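Local coordinates for ferrichrome ABC transporter substrate-binding protein (Staphylococcus pseudintermedius, PDB 5FLY) that probably binds ferrichrome-type iron(III) siderophores at the cell surface and hands them to an ABC transporter for import, as a class III solute-binding protein, at residues Lys3-Lys11 against Glu17-Pro25; Tyr111-Ala119 against Val130-Glu138. All coordinates share one frame; numbering follows the deposited sequence.

Contact 1: residues Lys3-Lys11 against Glu17-Pro25. With CD (cadmium ion), chain D.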
# COMPACT_ATOMS: atom_id res chain seq x y z
N LYS A 3 -29.00 16.45 -2.54
CA LYS A 3 -28.14 16.39 -3.71
C LYS A 3 -28.24 15.03 -4.42
O LYS A 3 -28.56 14.02 -3.78
CB LYS A 3 -26.68 16.68 -3.31
CG LYS A 3 -26.47 18.05 -2.67
CD LYS A 3 -27.04 19.17 -3.55
CE LYS A 3 -26.50 20.55 -3.16
NZ LYS A 3 -26.93 21.00 -1.81
N GLU A 4 -27.98 15.03 -5.73
CA GLU A 4 -27.94 13.82 -6.56
C GLU A 4 -27.11 12.72 -5.88
O GLU A 4 -26.01 13.00 -5.40
CB GLU A 4 -27.33 14.11 -7.96
CG GLU A 4 -27.49 15.53 -8.63
CD GLU A 4 -27.85 15.40 -10.11
OE1 GLU A 4 -28.39 14.35 -10.50
OE2 GLU A 4 -27.59 16.34 -10.89
N THR A 5 -27.61 11.48 -5.87
CA THR A 5 -26.82 10.35 -5.35
C THR A 5 -26.52 9.32 -6.44
O THR A 5 -27.13 9.33 -7.51
CB THR A 5 -27.54 9.62 -4.20
OG1 THR A 5 -28.71 8.97 -4.71
CG2 THR A 5 -27.91 10.58 -3.08
N LYS A 6 -25.57 8.44 -6.15
CA LYS A 6 -25.30 7.26 -6.98
C LYS A 6 -24.96 6.09 -6.07
O LYS A 6 -24.53 6.28 -4.93
CB LYS A 6 -24.15 7.52 -7.95
CG LYS A 6 -22.80 7.71 -7.26
CD LYS A 6 -21.69 8.12 -8.21
CE LYS A 6 -20.46 8.56 -7.43
NZ LYS A 6 -19.58 9.43 -8.22
N ALA A 7 -25.13 4.88 -6.58
CA ALA A 7 -24.77 3.70 -5.82
C ALA A 7 -23.31 3.35 -6.07
O ALA A 7 -22.91 3.16 -7.22
CB ALA A 7 -25.68 2.53 -6.18
N PHE A 8 -22.52 3.30 -5.01
CA PHE A 8 -21.17 2.75 -5.08
C PHE A 8 -21.25 1.28 -4.72
O PHE A 8 -21.78 0.93 -3.67
CB PHE A 8 -20.23 3.49 -4.14
CG PHE A 8 -18.87 2.90 -4.13
CD1 PHE A 8 -17.98 3.19 -5.15
CD2 PHE A 8 -18.47 2.03 -3.13
CE1 PHE A 8 -16.72 2.65 -5.17
CE2 PHE A 8 -17.23 1.47 -3.14
CZ PHE A 8 -16.34 1.79 -4.16
N ASN A 9 -20.75 0.42 -5.59
CA ASN A 9 -20.83 -1.01 -5.38
C ASN A 9 -19.59 -1.54 -4.67
O ASN A 9 -18.57 -1.82 -5.30
CB ASN A 9 -21.02 -1.71 -6.72
CG ASN A 9 -22.27 -1.24 -7.43
OD1 ASN A 9 -23.34 -1.16 -6.83
ND2 ASN A 9 -22.14 -0.88 -8.70
N LEU A 10 -19.68 -1.65 -3.35
CA LEU A 10 -18.56 -2.09 -2.53
C LEU A 10 -18.43 -3.61 -2.51
O LEU A 10 -19.40 -4.30 -2.21
CB LEU A 10 -18.73 -1.56 -1.11
CG LEU A 10 -17.67 -1.94 -0.07
CD1 LEU A 10 -16.32 -1.34 -0.44
CD2 LEU A 10 -18.10 -1.50 1.31
N LYS A 11 -17.24 -4.11 -2.82
CA LYS A 11 -16.97 -5.54 -2.68
C LYS A 11 -16.77 -5.91 -1.22
O LYS A 11 -15.91 -5.34 -0.56
CB LYS A 11 -15.72 -5.94 -3.47
CG LYS A 11 -15.80 -5.60 -4.94
CD LYS A 11 -14.54 -6.05 -5.66
CE LYS A 11 -14.90 -6.95 -6.82
NZ LYS A 11 -13.70 -7.58 -7.47
N GLU A 17 -22.14 -4.74 -1.80
CA GLU A 17 -22.98 -3.92 -0.96
C GLU A 17 -23.15 -2.59 -1.66
O GLU A 17 -22.16 -1.93 -1.96
CB GLU A 17 -22.37 -3.74 0.43
CG GLU A 17 -23.14 -2.77 1.30
CD GLU A 17 -22.65 -2.75 2.74
OE1 GLU A 17 -21.78 -3.58 3.09
OE2 GLU A 17 -23.16 -1.91 3.52
N LYS A 18 -24.39 -2.21 -1.93
CA LYS A 18 -24.67 -0.94 -2.58
C LYS A 18 -24.76 0.13 -1.54
O LYS A 18 -25.55 0.03 -0.60
CB LYS A 18 -25.96 -1.00 -3.40
CG LYS A 18 -25.83 -1.81 -4.67
CD LYS A 18 -27.00 -1.56 -5.61
CE LYS A 18 -26.56 -1.62 -7.06
NZ LYS A 18 -25.97 -2.95 -7.40
N ILE A 19 -23.95 1.16 -1.71
CA ILE A 19 -23.90 2.27 -0.78
C ILE A 19 -24.22 3.55 -1.54
O ILE A 19 -23.50 3.92 -2.45
CB ILE A 19 -22.53 2.36 -0.11
CG1 ILE A 19 -22.23 1.04 0.61
CG2 ILE A 19 -22.48 3.56 0.85
CD1 ILE A 19 -20.86 0.96 1.21
N ASP A 20 -25.31 4.22 -1.16
CA ASP A 20 -25.68 5.47 -1.81
C ASP A 20 -24.76 6.61 -1.33
O ASP A 20 -24.68 6.90 -0.14
CB ASP A 20 -27.16 5.80 -1.54
CG ASP A 20 -28.14 4.88 -2.33
OD1 ASP A 20 -27.92 4.60 -3.53
OD2 ASP A 20 -29.14 4.42 -1.75
N ILE A 21 -24.07 7.24 -2.27
CA ILE A 21 -23.14 8.33 -1.98
C ILE A 21 -23.44 9.51 -2.91
O ILE A 21 -24.19 9.36 -3.87
CB ILE A 21 -21.66 7.88 -2.13
CG1 ILE A 21 -21.33 7.49 -3.57
CG2 ILE A 21 -21.39 6.71 -1.18
CD1 ILE A 21 -19.85 7.45 -3.83
N PRO A 22 -22.86 10.68 -2.62
CA PRO A 22 -23.10 11.78 -3.55
C PRO A 22 -22.60 11.46 -4.95
O PRO A 22 -21.56 10.82 -5.09
CB PRO A 22 -22.33 12.96 -2.92
CG PRO A 22 -22.18 12.59 -1.49
CD PRO A 22 -22.02 11.10 -1.48
N LYS A 23 -23.32 11.89 -5.97
CA LYS A 23 -22.83 11.78 -7.35
C LYS A 23 -21.52 12.53 -7.51
O LYS A 23 -20.60 12.07 -8.18
CB LYS A 23 -23.87 12.32 -8.33
CG LYS A 23 -23.48 12.17 -9.78
CD LYS A 23 -24.64 12.54 -10.72
CE LYS A 23 -24.92 14.05 -10.78
NZ LYS A 23 -23.78 14.86 -11.34
N ASP A 24 -21.46 13.72 -6.90
CA ASP A 24 -20.25 14.53 -6.86
C ASP A 24 -19.91 14.91 -5.42
O ASP A 24 -20.36 15.94 -4.92
CB ASP A 24 -20.45 15.77 -7.70
CG ASP A 24 -19.21 16.67 -7.75
OD1 ASP A 24 -18.07 16.23 -7.44
OD2 ASP A 24 -19.39 17.84 -8.17
N PRO A 25 -19.10 14.07 -4.75
CA PRO A 25 -18.78 14.35 -3.35
C PRO A 25 -18.01 15.66 -3.18
O PRO A 25 -17.01 15.88 -3.86
CB PRO A 25 -17.94 13.13 -2.93
CG PRO A 25 -18.28 12.06 -3.91
CD PRO A 25 -18.56 12.78 -5.19
CD CD D . -26.48 17.53 -9.28
O HOH W 1 -24.20 15.03 -6.00
O HOH W 2 -28.31 6.48 -5.78
O HOH W 3 -27.93 19.06 -10.21
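Ile21 packs against Lys6 and Phe8 on the inward face of this strand pair, its CD1 lying 4.0 Å from Phe8 CB and also touching Lys6 CE. Ile21 CG1 sits between its own backbone N and carbonyl carbon (chi1 64°), which swings CD1 over toward the neighbouring strand. Further along, Ile19 CD1 meets Leu10 CD2 at 3.7 Å. Strands 103-106 and 84-88 and helix 113-124 cover this side. The stretched chain of Lys6 ends here too: NZ donates to Lys23 O at 2.8 Å and also to the carbonyls of Asp122 and Ile123, so three backbone oxygens grip the ammonium. The two strands are the arms of a two-stranded antiparallel beta hairpin, with Lys6-Ile21, Phe8-Ile19 and Leu10-Glu17 as its hydrogen-bonded pairs. The other face, carrying Ala7, Asn9, Lys18 and Asp20, is looser. There the bent chain of Lys18 runs beside Asn9, with only a weak bond of 3.2 Å from NZ to Asn9 OD1, and water 2 links Thr5 OG1 to Asp20 OD1. At the exposed end Lys23 N donates to Glu4 O, and Glu4 OE2 is modelled 2.3 Å from a cadmium ion, a doubtful placement because CG crowds the metal too.

Contact 2: residues Tyr111-Ala119 against Val130-Glu138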
# COMPACT_ATOMS: atom_id res chain seq x y z
N TYR A 111 -9.73 -5.63 -2.91
CA TYR A 111 -9.27 -4.89 -4.09
C TYR A 111 -7.75 -5.00 -4.25
O TYR A 111 -7.01 -4.69 -3.32
CB TYR A 111 -9.62 -3.40 -3.99
CG TYR A 111 -11.10 -3.09 -3.99
CD1 TYR A 111 -11.85 -3.12 -2.82
CD2 TYR A 111 -11.75 -2.75 -5.17
CE1 TYR A 111 -13.20 -2.84 -2.83
CE2 TYR A 111 -13.10 -2.46 -5.19
CZ TYR A 111 -13.82 -2.50 -4.02
OH TYR A 111 -15.17 -2.19 -4.05
N ASN A 112 -7.29 -5.42 -5.43
CA ASN A 112 -5.86 -5.27 -5.71
C ASN A 112 -5.62 -3.79 -5.97
O ASN A 112 -6.56 -3.01 -6.06
CB ASN A 112 -5.38 -6.18 -6.86
CG ASN A 112 -5.87 -5.74 -8.24
OD1 ASN A 112 -5.88 -4.57 -8.60
ND2 ASN A 112 -6.27 -6.72 -9.04
N TYR A 113 -4.35 -3.41 -6.06
CA TYR A 113 -4.00 -1.99 -6.03
C TYR A 113 -4.51 -1.20 -7.23
O TYR A 113 -4.76 -0.01 -7.11
CB TYR A 113 -2.48 -1.86 -5.88
CG TYR A 113 -1.65 -2.10 -7.11
CD1 TYR A 113 -1.51 -3.36 -7.67
CD2 TYR A 113 -0.93 -1.05 -7.66
CE1 TYR A 113 -0.72 -3.56 -8.80
CE2 TYR A 113 -0.15 -1.23 -8.77
CZ TYR A 113 -0.03 -2.49 -9.33
OH TYR A 113 0.78 -2.62 -10.44
N LEU A 114 -4.67 -1.86 -8.37
CA LEU A 114 -5.21 -1.20 -9.55
C LEU A 114 -6.74 -1.07 -9.46
O LEU A 114 -7.29 0.01 -9.72
CB LEU A 114 -4.81 -1.95 -10.83
CG LEU A 114 -3.30 -2.03 -11.08
CD1 LEU A 114 -2.97 -2.84 -12.33
CD2 LEU A 114 -2.68 -0.66 -11.20
N GLU A 115 -7.41 -2.15 -9.07
CA GLU A 115 -8.85 -2.13 -8.79
C GLU A 115 -9.18 -1.07 -7.73
O GLU A 115 -10.22 -0.43 -7.77
CB GLU A 115 -9.31 -3.51 -8.29
CG GLU A 115 -9.12 -4.63 -9.32
CD GLU A 115 -9.42 -6.02 -8.75
OE1 GLU A 115 -9.37 -6.20 -7.51
OE2 GLU A 115 -9.70 -6.93 -9.56
N GLN A 116 -8.29 -0.91 -6.77
CA GLN A 116 -8.48 0.08 -5.72
C GLN A 116 -8.55 1.50 -6.31
O GLN A 116 -9.42 2.28 -5.97
CB GLN A 116 -7.35 -0.05 -4.70
CG GLN A 116 -7.37 0.93 -3.54
CD GLN A 116 -6.19 0.70 -2.64
OE1 GLN A 116 -6.15 -0.26 -1.88
NE2 GLN A 116 -5.17 1.56 -2.76
N GLN A 117 -7.63 1.82 -7.21
CA GLN A 117 -7.59 3.16 -7.76
C GLN A 117 -8.79 3.35 -8.69
O GLN A 117 -9.38 4.43 -8.78
CB GLN A 117 -6.27 3.42 -8.47
CG GLN A 117 -6.10 4.85 -8.99
CD GLN A 117 -6.18 5.93 -7.91
OE1 GLN A 117 -6.22 5.65 -6.72
NE2 GLN A 117 -6.20 7.19 -8.35
N GLU A 118 -9.19 2.27 -9.35
CA GLU A 118 -10.41 2.32 -10.16
C GLU A 118 -11.63 2.62 -9.30
O GLU A 118 -12.52 3.36 -9.73
CB GLU A 118 -10.59 1.01 -10.93
CG GLU A 118 -9.51 0.84 -11.99
CD GLU A 118 -9.52 -0.50 -12.70
OE1 GLU A 118 -9.98 -1.50 -12.10
OE2 GLU A 118 -9.06 -0.54 -13.86
N ALA A 119 -11.68 2.07 -8.10
CA ALA A 119 -12.75 2.40 -7.16
C ALA A 119 -12.72 3.88 -6.78
O ALA A 119 -13.76 4.52 -6.66
CB ALA A 119 -12.66 1.54 -5.92
N VAL A 130 -8.35 7.61 -14.40
CA VAL A 130 -7.71 6.42 -13.87
C VAL A 130 -7.28 5.51 -15.02
O VAL A 130 -6.20 4.95 -15.00
CB VAL A 130 -8.63 5.67 -12.90
CG1 VAL A 130 -7.97 4.37 -12.44
CG2 VAL A 130 -8.96 6.56 -11.70
N LYS A 131 -8.13 5.37 -16.03
CA LYS A 131 -7.80 4.59 -17.22
C LYS A 131 -6.49 5.03 -17.85
O LYS A 131 -5.67 4.17 -18.22
CB LYS A 131 -8.94 4.68 -18.25
CG LYS A 131 -10.15 3.82 -17.94
CD LYS A 131 -11.16 3.81 -19.10
CE LYS A 131 -10.62 3.05 -20.33
NZ LYS A 131 -10.38 1.57 -20.08
N LYS A 132 -6.29 6.35 -17.98
CA LYS A 132 -5.07 6.92 -18.54
C LYS A 132 -3.87 6.64 -17.63
O LYS A 132 -2.82 6.18 -18.08
CB LYS A 132 -5.22 8.43 -18.78
CG LYS A 132 -3.94 9.14 -19.22
CD LYS A 132 -4.12 10.65 -19.38
CE LYS A 132 -2.81 11.31 -19.79
NZ LYS A 132 -2.98 12.75 -20.15
N TRP A 133 -4.03 6.91 -16.34
CA TRP A 133 -3.00 6.61 -15.36
C TRP A 133 -2.61 5.13 -15.39
O TRP A 133 -1.43 4.78 -15.40
CB TRP A 133 -3.47 6.98 -13.95
CG TRP A 133 -2.55 6.44 -12.93
CD1 TRP A 133 -1.37 6.98 -12.55
CD2 TRP A 133 -2.71 5.23 -12.16
NE1 TRP A 133 -0.77 6.18 -11.60
CE2 TRP A 133 -1.58 5.10 -11.34
CE3 TRP A 133 -3.70 4.24 -12.10
CZ2 TRP A 133 -1.41 4.04 -10.46
CZ3 TRP A 133 -3.53 3.18 -11.22
CH2 TRP A 133 -2.39 3.09 -10.41
N LYS A 134 -3.60 4.26 -15.40
CA LYS A 134 -3.35 2.82 -15.44
C LYS A 134 -2.56 2.39 -16.68
O LYS A 134 -1.62 1.60 -16.59
CB LYS A 134 -4.68 2.07 -15.39
CG LYS A 134 -4.54 0.59 -15.22
CD LYS A 134 -5.89 -0.08 -15.22
CE LYS A 134 -5.76 -1.56 -14.97
NZ LYS A 134 -7.07 -2.21 -15.13
N ALA A 135 -2.95 2.90 -17.84
CA ALA A 135 -2.27 2.55 -19.08
C ALA A 135 -0.82 3.01 -19.05
O ALA A 135 0.07 2.28 -19.48
CB ALA A 135 -2.99 3.15 -20.26
N ASP A 136 -0.59 4.22 -18.54
CA ASP A 136 0.77 4.75 -18.44
C ASP A 136 1.61 3.91 -17.47
O ASP A 136 2.77 3.59 -17.74
CB ASP A 136 0.77 6.20 -17.97
CG ASP A 136 0.15 7.16 -18.97
OD1 ASP A 136 0.06 6.81 -20.17
OD2 ASP A 136 -0.25 8.27 -18.56
N TRP A 137 1.01 3.56 -16.34
CA TRP A 137 1.68 2.75 -15.33
C TRP A 137 2.07 1.37 -15.87
O TRP A 137 3.18 0.87 -15.65
CB TRP A 137 0.77 2.61 -14.10
CG TRP A 137 1.23 1.62 -13.09
CD1 TRP A 137 0.77 0.35 -12.90
CD2 TRP A 137 2.25 1.83 -12.11
NE1 TRP A 137 1.45 -0.25 -11.86
CE2 TRP A 137 2.37 0.64 -11.37
CE3 TRP A 137 3.08 2.90 -11.80
CZ2 TRP A 137 3.28 0.51 -10.32
CZ3 TRP A 137 3.99 2.77 -10.76
CH2 TRP A 137 4.08 1.59 -10.04
N GLU A 138 1.17 0.75 -16.62
CA GLU A 138 1.42 -0.59 -17.13
C GLU A 138 2.52 -0.58 -18.18
O GLU A 138 3.37 -1.47 -18.21
CB GLU A 138 0.12 -1.19 -17.68
CG GLU A 138 -0.83 -1.57 -16.57
CD GLU A 138 -2.15 -2.10 -17.06
OE1 GLU A 138 -2.60 -1.70 -18.16
OE2 GLU A 138 -2.74 -2.91 -16.32
O HOH W 4 -8.67 -3.48 -13.01
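Helices 113-119 and 130-138 run nearly antiparallel, their axes 10.2 Å apart at closest approach and their directions 158° from each other. One knob-into-hole contact centres the interface: Leu114 enters the hole formed by Trp133, Lys134, Trp137 and Glu138. Its two methyls divide the work, CD2 resting 3.8 Å from Trp133 CH2 and also touching Trp137 CD1, while CD1 meets Lys134 CE and Glu138 OE2. One turn on, Gln117 CG stands opposite the backbone N (chi1 -176°), which lays it against Trp133 CZ3 and beside Val130 CG1; the other methyl of Val130, CG2, lies 3.6 Å from Gln117 O. The second helix, 127-152, is the long one, consistent with the rigid backbone helix that joins the lobes of class III binding proteins. On the more solvent-accessible side, the extended chain of Lys134 passes Leu114 and brings NZ to Glu118 OE2 in a salt bridge of 2.9 Å, NZ standing above the carboxylate plane. Water 4 accepts from Lys134 NZ as well. At the start of the first helix, Asn112 and Glu115 form a capping box. Beyond Leu114, Trp137 NE1 donates to Tyr113 OH over 2.8 Å, with an N-H...O angle of 162° and the hydroxyl in the indole plane.

How the contacts relate
The centres of the two contacts lie 20 Å apart, yet contact 1 and contact 2 touch through helix 113-124 and the turn before it. Lys11 N and Tyr111 OH, 3.1 Å apart, make a probable hydrogen bond, and Phe8 CE1 lies 3.8 Å from Ala119 O. The helix therefore meets the hairpin at Ala119 and the long helix 127-152 through Tyr113, Leu114, Gln117 and Glu118. Contact 2 is the nearer to the cleft: the side chain of Tyr113 is about 8 Å from the bound polyethylene glycol, whose pocket includes Tyr108, whereas that of Leu10 in contact 1 is about 14 Å from it.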